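Local coordinates for agenet domain-containing protein (Arabidopsis thaliana, PDB 6IE4) that binds a methylated histone H3 peptide through tandem Agenet domains and is probably a reader of chromatin marks, at residues A[11-16]-A[78-83]; A[35-40]-A[53-58]. All blocks are in the same frame, centred on the assembly; numbering follows the deposited sequence.

In the fold
From the N terminus, the chain first passes through residues 11-16, a loop just ahead of strand 19-22. It comes back to them at residues 78-83, so contact 1 closes a long loop holding much of the first Agenet domain. Contact 2 is nested inside that loop: strand 32-40 runs out, turns through a stretch that includes the unmodelled residues 43-48, and comes back as strand 51-56. Strand 19-22 pairs with both strand 32-40 and strand 78-79, and so links the strands of both contacts in one antiparallel sheet. They also touch directly, L78 and L14 of contact 1 packing against V54 and V38 of contact 2.

Contact 1: A[11-16]-A[78-83]; sequences PSYLKP and LRPPAP
The hydroxyl OH of Y13 donates a weak hydrogen bond to the carbonyl O of L78, 3.3 Å away, reaching the start of strand 78-79 from the loop that precedes strand 19-22. Further along the ring, Y13 CE2 lies 3.6 Å from R79 CA. P80 then comes over one ring face: its CG stands 4.0 Å from the Y13 ring centroid and 18° off the ring normal, a CH-pi contact. The opposite face is covered by Y13's own neighbour, L14, whose CG sits above the ring centre, and the aromatic is thus sandwiched between aliphatic groups. CG of Y13 lies between the backbone N and carbonyl carbon (chi1 66°), which turns the ring across to the second segment.

In the SH3-like fold of the Agenet domain, this places the N-terminal loop against short strand 78-79. Beside the ring, L14 CD2 meets L78 CD1 at 3.9 Å, and L78 continues inward to C52 and V54. Were Y13 an alanine, L78 O would probably lose this donor and a gap would be likely to open between L14 and P80. The guanidinium group of R79 makes a salt bridge with E21 and a cation-pi contact with W33, while W146 meets the Y13 ring edge-to-face.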
ATOM      1  N   PRO A  11       6.200  18.676   7.477  1.00 69.03           N
ATOM      2  CA  PRO A  11       6.595  18.123   6.172  1.00 62.03           C
ATOM      3  C   PRO A  11       5.671  18.566   5.044  1.00 58.79           C
ATOM      4  O   PRO A  11       4.477  18.793   5.240  1.00 58.36           O
ATOM      5  CB  PRO A  11       6.528  16.610   6.393  1.00 59.03           C
ATOM      6  CG  PRO A  11       6.777  16.439   7.868  1.00 62.64           C
ATOM      7  CD  PRO A  11       6.165  17.644   8.535  1.00 63.74           C
ATOM      8  N   SER A  12       6.263  18.753   3.866  1.00 62.75           N
ATOM      9  CA  SER A  12       5.516  19.210   2.700  1.00 65.79           C
ATOM     10  C   SER A  12       4.304  18.331   2.401  1.00 66.01           C
ATOM     11  O   SER A  12       3.217  18.845   2.118  1.00 68.03           O
ATOM     12  CB  SER A  12       6.436  19.270   1.481  1.00 65.96           C
ATOM     13  OG  SER A  12       5.668  19.307   0.289  1.00 68.75           O
ATOM     14  N   TYR A  13       4.460  17.003   2.460  1.00 63.90           N
ATOM     15  CA  TYR A  13       3.471  16.128   1.834  1.00 58.80           C
ATOM     16  C   TYR A  13       2.218  15.938   2.682  1.00 59.78           C
ATOM     17  O   TYR A  13       1.172  15.557   2.138  1.00 62.61           O
ATOM     18  CB  TYR A  13       4.083  14.748   1.509  1.00 51.58           C
ATOM     19  CG  TYR A  13       4.506  13.882   2.697  1.00 48.09           C
ATOM     20  CD1 TYR A  13       5.648  14.177   3.448  1.00 49.73           C
ATOM     21  CD2 TYR A  13       3.763  12.759   3.058  1.00 41.59           C
ATOM     22  CE1 TYR A  13       6.028  13.371   4.540  1.00 47.99           C
ATOM     23  CE2 TYR A  13       4.131  11.959   4.140  1.00 37.06           C
ATOM     24  CZ  TYR A  13       5.260  12.262   4.877  1.00 41.56           C
ATOM     25  OH  TYR A  13       5.617  11.461   5.955  1.00 39.61           O
ATOM     26  N   LEU A  14       2.297  16.201   3.986  1.00 55.34           N
ATOM     27  CA  LEU A  14       1.164  16.165   4.905  1.00 53.18           C
ATOM     28  C   LEU A  14       0.202  17.342   4.794  1.00 54.31           C
ATOM     29  O   LEU A  14      -0.691  17.427   5.639  1.00 56.09           O
ATOM     30  CB  LEU A  14       1.690  16.076   6.331  1.00 51.87           C
ATOM     31  CG  LEU A  14       2.512  14.817   6.481  1.00 52.42           C
ATOM     32  CD1 LEU A  14       3.322  14.849   7.759  1.00 56.65           C
ATOM     33  CD2 LEU A  14       1.507  13.695   6.515  1.00 48.09           C
ATOM     34  N   LYS A  15       0.314  18.237   3.823  1.00 54.53           N
ATOM     35  CA  LYS A  15      -0.655  19.324   3.767  1.00 56.16           C
ATOM     36  C   LYS A  15      -2.056  18.755   3.532  1.00 56.82           C
ATOM     37  O   LYS A  15      -2.216  17.782   2.780  1.00 57.49           O
ATOM     38  CB  LYS A  15      -0.294  20.341   2.679  1.00 55.93           C
ATOM     39  CG  LYS A  15       0.391  21.611   3.216  1.00 66.04           C
ATOM     40  CD  LYS A  15       1.904  21.601   2.959  1.00 73.36           C
ATOM     41  CE  LYS A  15       2.695  22.432   3.981  1.00 69.75           C
ATOM     42  NZ  LYS A  15       4.153  22.059   3.999  1.00 70.03           N
ATOM     43  N   PRO A  16      -3.086  19.297   4.186  1.00 57.61           N
ATOM     44  CA  PRO A  16      -4.442  18.789   3.951  1.00 49.31           C
ATOM     45  C   PRO A  16      -4.777  18.813   2.467  1.00 47.62           C
ATOM     46  O   PRO A  16      -4.448  19.760   1.750  1.00 47.37           O
ATOM     47  CB  PRO A  16      -5.327  19.754   4.747  1.00 46.80           C
ATOM     48  CG  PRO A  16      -4.442  20.325   5.776  1.00 48.83           C
ATOM     49  CD  PRO A  16      -3.068  20.385   5.180  1.00 51.54           C
ATOM     50  N   LEU A  78       2.424   7.444   7.754  1.00 30.65           N
ATOM     51  CA  LEU A  78       2.113   8.070   6.483  1.00 28.54           C
ATOM     52  C   LEU A  78       3.375   8.260   5.663  1.00 28.67           C
ATOM     53  O   LEU A  78       4.481   8.395   6.191  1.00 26.50           O
ATOM     54  CB  LEU A  78       1.438   9.408   6.679  1.00 28.88           C
ATOM     55  CG  LEU A  78       0.069   9.248   7.305  1.00 32.42           C
ATOM     56  CD1 LEU A  78      -0.652  10.546   7.211  1.00 32.09           C
ATOM     57  CD2 LEU A  78      -0.709   8.110   6.609  1.00 30.78           C
ATOM     58  N   ARG A  79       3.186   8.244   4.363  1.00 29.85           N
ATOM     59  CA  ARG A  79       4.288   8.429   3.430  1.00 31.23           C
ATOM     60  C   ARG A  79       3.671   8.953   2.146  1.00 29.41           C
ATOM     61  O   ARG A  79       2.463   8.870   1.950  1.00 29.15           O
ATOM     62  CB  ARG A  79       5.037   7.112   3.224  1.00 34.88           C
ATOM     63  CG  ARG A  79       4.473   6.196   2.145  1.00 33.94           C
ATOM     64  CD  ARG A  79       5.232   4.895   2.158  1.00 31.83           C
ATOM     65  NE  ARG A  79       4.909   4.068   1.012  1.00 33.04           N
ATOM     66  CZ  ARG A  79       5.676   3.068   0.600  1.00 30.97           C
ATOM     67  NH1 ARG A  79       6.809   2.783   1.237  1.00 31.39           N
ATOM     68  NH2 ARG A  79       5.328   2.379  -0.468  1.00 30.76           N
ATOM     69  N   PRO A  80       4.485   9.517   1.263  1.00 35.88           N
ATOM     70  CA  PRO A  80       3.897  10.117   0.074  1.00 31.99           C
ATOM     71  C   PRO A  80       3.518   9.023  -0.901  1.00 37.40           C
ATOM     72  O   PRO A  80       3.834   7.845  -0.671  1.00 37.47           O
ATOM     73  CB  PRO A  80       5.033  10.987  -0.485  1.00 33.55           C
ATOM     74  CG  PRO A  80       6.098  11.021   0.588  1.00 33.10           C
ATOM     75  CD  PRO A  80       5.930   9.778   1.368  1.00 34.62           C
ATOM     76  N   PRO A  81       2.844   9.357  -1.994  1.00 39.69           N
ATOM     77  CA  PRO A  81       2.606   8.344  -3.016  1.00 34.96           C
ATOM     78  C   PRO A  81       3.938   7.850  -3.549  1.00 39.50           C
ATOM     79  O   PRO A  81       4.956   8.547  -3.501  1.00 34.81           O
ATOM     80  CB  PRO A  81       1.820   9.102  -4.083  1.00 34.15           C
ATOM     81  CG  PRO A  81       1.107  10.141  -3.320  1.00 33.92           C
ATOM     82  CD  PRO A  81       2.000  10.545  -2.198  1.00 35.04           C
ATOM     83  N   ALA A  82       3.938   6.611  -4.015  1.00 44.56           N
ATOM     84  CA  ALA A  82       5.170   6.065  -4.542  1.00 44.89           C
ATOM     85  C   ALA A  82       5.548   6.835  -5.807  1.00 43.75           C
ATOM     86  O   ALA A  82       4.681   7.367  -6.505  1.00 42.52           O
ATOM     87  CB  ALA A  82       5.014   4.578  -4.840  1.00 40.37           C
ATOM     88  N   PRO A  83       6.836   6.968  -6.088  1.00 48.04           N
ATOM     89  CA  PRO A  83       7.264   7.816  -7.210  1.00 52.87           C
ATOM     90  C   PRO A  83       6.857   7.201  -8.536  1.00 54.41           C
ATOM     91  O   PRO A  83       6.934   5.972  -8.707  1.00 50.72           O
ATOM     92  CB  PRO A  83       8.792   7.860  -7.058  1.00 48.54           C
ATOM     93  CG  PRO A  83       9.020   7.580  -5.601  1.00 43.25           C
ATOM     94  CD  PRO A  83       7.984   6.525  -5.278  1.00 44.57           C
TER

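Contact 2: A[35-40]-A[53-58]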
ATOM      1  N   MET A  35      -3.994   3.583  -0.040  1.00 34.25           N
ATOM      2  CA  MET A  35      -3.924   4.930  -0.595  1.00 32.27           C
ATOM      3  C   MET A  35      -4.992   5.800   0.048  1.00 34.93           C
ATOM      4  O   MET A  35      -6.093   5.324   0.355  1.00 32.35           O
ATOM      5  CB  MET A  35      -4.146   4.902  -2.106  1.00 33.66           C
ATOM      6  CG  MET A  35      -3.166   4.057  -2.894  1.00 36.94           C
ATOM      7  SD  MET A  35      -3.797   3.706  -4.560  1.00 48.43           S
ATOM      8  CE  MET A  35      -5.289   2.807  -4.174  1.00 35.38           C
ATOM      9  N   GLY A  36      -4.643   7.056   0.310  1.00 34.39           N
ATOM     10  CA  GLY A  36      -5.595   7.985   0.871  1.00 32.90           C
ATOM     11  C   GLY A  36      -5.186   9.438   0.737  1.00 39.76           C
ATOM     12  O   GLY A  36      -4.339   9.806  -0.082  1.00 38.24           O
ATOM     13  N   LYS A  37      -5.757  10.256   1.619  1.00 40.71           N
ATOM     14  CA  LYS A  37      -5.639  11.705   1.556  1.00 40.12           C
ATOM     15  C   LYS A  37      -5.737  12.262   2.965  1.00 39.79           C
ATOM     16  O   LYS A  37      -6.498  11.757   3.797  1.00 38.92           O
ATOM     17  CB  LYS A  37      -6.753  12.363   0.727  1.00 43.34           C
ATOM     18  CG  LYS A  37      -6.508  12.507  -0.767  1.00 53.37           C
ATOM     19  CD  LYS A  37      -7.848  12.464  -1.545  1.00 54.98           C
ATOM     20  CE  LYS A  37      -9.002  13.046  -0.701  1.00 53.64           C
ATOM     21  NZ  LYS A  37     -10.018  13.790  -1.504  1.00 59.27           N
ATOM     22  N   VAL A  38      -5.034  13.355   3.200  1.00 37.66           N
ATOM     23  CA  VAL A  38      -5.048  13.999   4.501  1.00 38.25           C
ATOM     24  C   VAL A  38      -6.272  14.903   4.534  1.00 43.21           C
ATOM     25  O   VAL A  38      -6.628  15.511   3.520  1.00 40.26           O
ATOM     26  CB  VAL A  38      -3.755  14.790   4.759  1.00 43.62           C
ATOM     27  CG1 VAL A  38      -3.778  15.383   6.160  1.00 49.10           C
ATOM     28  CG2 VAL A  38      -2.534  13.902   4.603  1.00 38.80           C
ATOM     29  N   ILE A  39      -6.978  14.900   5.660  1.00 48.36           N
ATOM     30  CA  ILE A  39      -8.188  15.699   5.845  1.00 48.69           C
ATOM     31  C   ILE A  39      -7.941  16.848   6.805  1.00 52.03           C
ATOM     32  O   ILE A  39      -8.319  17.989   6.533  1.00 61.03           O
ATOM     33  CB  ILE A  39      -9.345  14.833   6.386  1.00 50.79           C
ATOM     34  CG1 ILE A  39      -9.776  13.737   5.442  1.00 47.99           C
ATOM     35  CG2 ILE A  39     -10.528  15.718   6.794  1.00 58.86           C
ATOM     36  CD1 ILE A  39     -10.881  12.917   6.119  1.00 48.12           C
ATOM     37  N   THR A  40      -7.320  16.548   7.945  1.00 49.87           N
ATOM     38  CA  THR A  40      -7.156  17.493   9.040  1.00 53.55           C
ATOM     39  C   THR A  40      -5.790  17.267   9.663  1.00 54.83           C
ATOM     40  O   THR A  40      -5.470  16.161  10.112  1.00 50.38           O
ATOM     41  CB  THR A  40      -8.283  17.363  10.081  1.00 58.14           C
ATOM     42  OG1 THR A  40      -8.452  15.989  10.464  1.00 52.67           O
ATOM     43  CG2 THR A  40      -9.611  17.939   9.555  1.00 58.32           C
ATOM     44  N   GLN A  53      -5.691  13.174  10.536  1.00 46.70           N
ATOM     45  CA  GLN A  53      -6.802  12.328  10.134  1.00 45.51           C
ATOM     46  C   GLN A  53      -6.849  12.252   8.615  1.00 41.63           C
ATOM     47  O   GLN A  53      -6.676  13.260   7.924  1.00 42.46           O
ATOM     48  CB  GLN A  53      -8.143  12.880  10.651  1.00 43.70           C
ATOM     49  CG  GLN A  53      -9.350  12.009  10.357  1.00 44.28           C
ATOM     50  CD  GLN A  53     -10.664  12.799  10.317  1.00 49.72           C
ATOM     51  OE1 GLN A  53     -10.666  14.025  10.150  1.00 54.14           O
ATOM     52  NE2 GLN A  53     -11.781  12.100  10.505  1.00 43.60           N
ATOM     53  N   VAL A  54      -7.059  11.048   8.100  1.00 40.37           N
ATOM     54  CA  VAL A  54      -6.984  10.801   6.670  1.00 38.62           C
ATOM     55  C   VAL A  54      -8.322  10.222   6.206  1.00 39.52           C
ATOM     56  O   VAL A  54      -9.170   9.821   7.002  1.00 40.80           O
ATOM     57  CB  VAL A  54      -5.819   9.849   6.305  1.00 38.19           C
ATOM     58  CG1 VAL A  54      -4.456  10.522   6.518  1.00 40.20           C
ATOM     59  CG2 VAL A  54      -5.890   8.564   7.129  1.00 34.96           C
ATOM     60  N   GLU A  55      -8.470  10.119   4.895  1.00 38.05           N
ATOM     61  CA  GLU A  55      -9.624   9.479   4.288  1.00 37.35           C
ATOM     62  C   GLU A  55      -9.074   8.517   3.254  1.00 35.30           C
ATOM     63  O   GLU A  55      -8.359   8.930   2.339  1.00 36.21           O
ATOM     64  CB  GLU A  55     -10.563  10.514   3.664  1.00 41.14           C
ATOM     65  CG  GLU A  55     -11.464  10.026   2.537  1.00 44.74           C
ATOM     66  CD  GLU A  55     -12.532  11.060   2.173  1.00 49.99           C
ATOM     67  OE1 GLU A  55     -13.088  11.703   3.090  1.00 46.59           O
ATOM     68  OE2 GLU A  55     -12.784  11.264   0.965  1.00 60.79           O
ATOM     69  N   TYR A  56      -9.354   7.235   3.446  1.00 36.89           N
ATOM     70  CA  TYR A  56      -8.880   6.204   2.540  1.00 33.73           C
ATOM     71  C   TYR A  56      -9.571   6.359   1.200  1.00 37.68           C
ATOM     72  O   TYR A  56     -10.756   6.699   1.136  1.00 42.82           O
ATOM     73  CB  TYR A  56      -9.151   4.817   3.116  1.00 32.98           C
ATOM     74  CG  TYR A  56      -8.383   4.478   4.372  1.00 33.19           C
ATOM     75  CD1 TYR A  56      -8.646   5.129   5.571  1.00 37.16           C
ATOM     76  CD2 TYR A  56      -7.455   3.447   4.380  1.00 31.45           C
ATOM     77  CE1 TYR A  56      -7.966   4.804   6.728  1.00 37.76           C
ATOM     78  CE2 TYR A  56      -6.772   3.108   5.531  1.00 32.59           C
ATOM     79  CZ  TYR A  56      -7.028   3.796   6.699  1.00 39.74           C
ATOM     80  OH  TYR A  56      -6.360   3.468   7.854  1.00 44.71           O
ATOM     81  N   THR A  57      -8.818   6.177   0.121  1.00 32.32           N
ATOM     82  CA  THR A  57      -9.471   6.240  -1.176  1.00 35.47           C
ATOM     83  C   THR A  57     -10.157   4.941  -1.574  1.00 30.61           C
ATOM     84  O   THR A  57     -11.074   4.992  -2.392  1.00 38.78           O
ATOM     85  CB  THR A  57      -8.494   6.688  -2.264  1.00 33.78           C
ATOM     86  OG1 THR A  57      -7.471   5.708  -2.419  1.00 40.85           O
ATOM     87  CG2 THR A  57      -7.859   8.020  -1.877  1.00 33.56           C
ATOM     88  N   THR A  58      -9.774   3.783  -1.017  1.00 33.52           N
ATOM     89  CA  THR A  58     -10.413   2.528  -1.431  1.00 32.44           C
ATOM     90  C   THR A  58     -11.126   1.745  -0.337  1.00 27.35           C
ATOM     91  O   THR A  58     -11.721   0.721  -0.651  1.00 30.25           O
ATOM     92  CB  THR A  58      -9.399   1.582  -2.100  1.00 28.48           C
ATOM     93  OG1 THR A  58      -8.633   0.916  -1.096  1.00 29.66           O
ATOM     94  CG2 THR A  58      -8.475   2.354  -3.029  1.00 28.79           C
TER
HETATM   95  O   HOH W   1      -7.721   2.878   0.517  1.00 31.62           O
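A beta hairpin of the SH3-like Agenet fold, formed by strands 32-40 and 51-56, is interrupted here by a classic beta bulge in which I39 and T40 both face Q53. Q53 O takes a bond from I39 N at 2.8 Å and a weak, longer one from T40 N, while Q53 N returns a bond to T40 O at 3.0 Å. T40 OG1, set between its backbone N and carbonyl carbon (chi1 50°), donates to Q53 OE1 over 3.0 Å, in the amide plane and on a lone pair. Beyond the bulge the regular ladder resumes with E55 N to K37 O at 2.8 Å. I39 crosses E55 at about a right angle, its CD1 3.5 Å from E55 CB. At the other end M35 O is gripped by T57 N at 2.9 Å, by a weak bond from T57 OG1, and by a water that also bridges to N and OG1 of T58, the latter bonded to D106 O too. Y56 packs on a basic side chain of the bound peptide. V38 and V54 share one face, CG2 of the former 4.3 Å from CG1 of the latter. That face packs on V20 and I22 of strand 19-22; the face bearing Q53 and E55 meets K70 of strand 68-74, which I39 also touches.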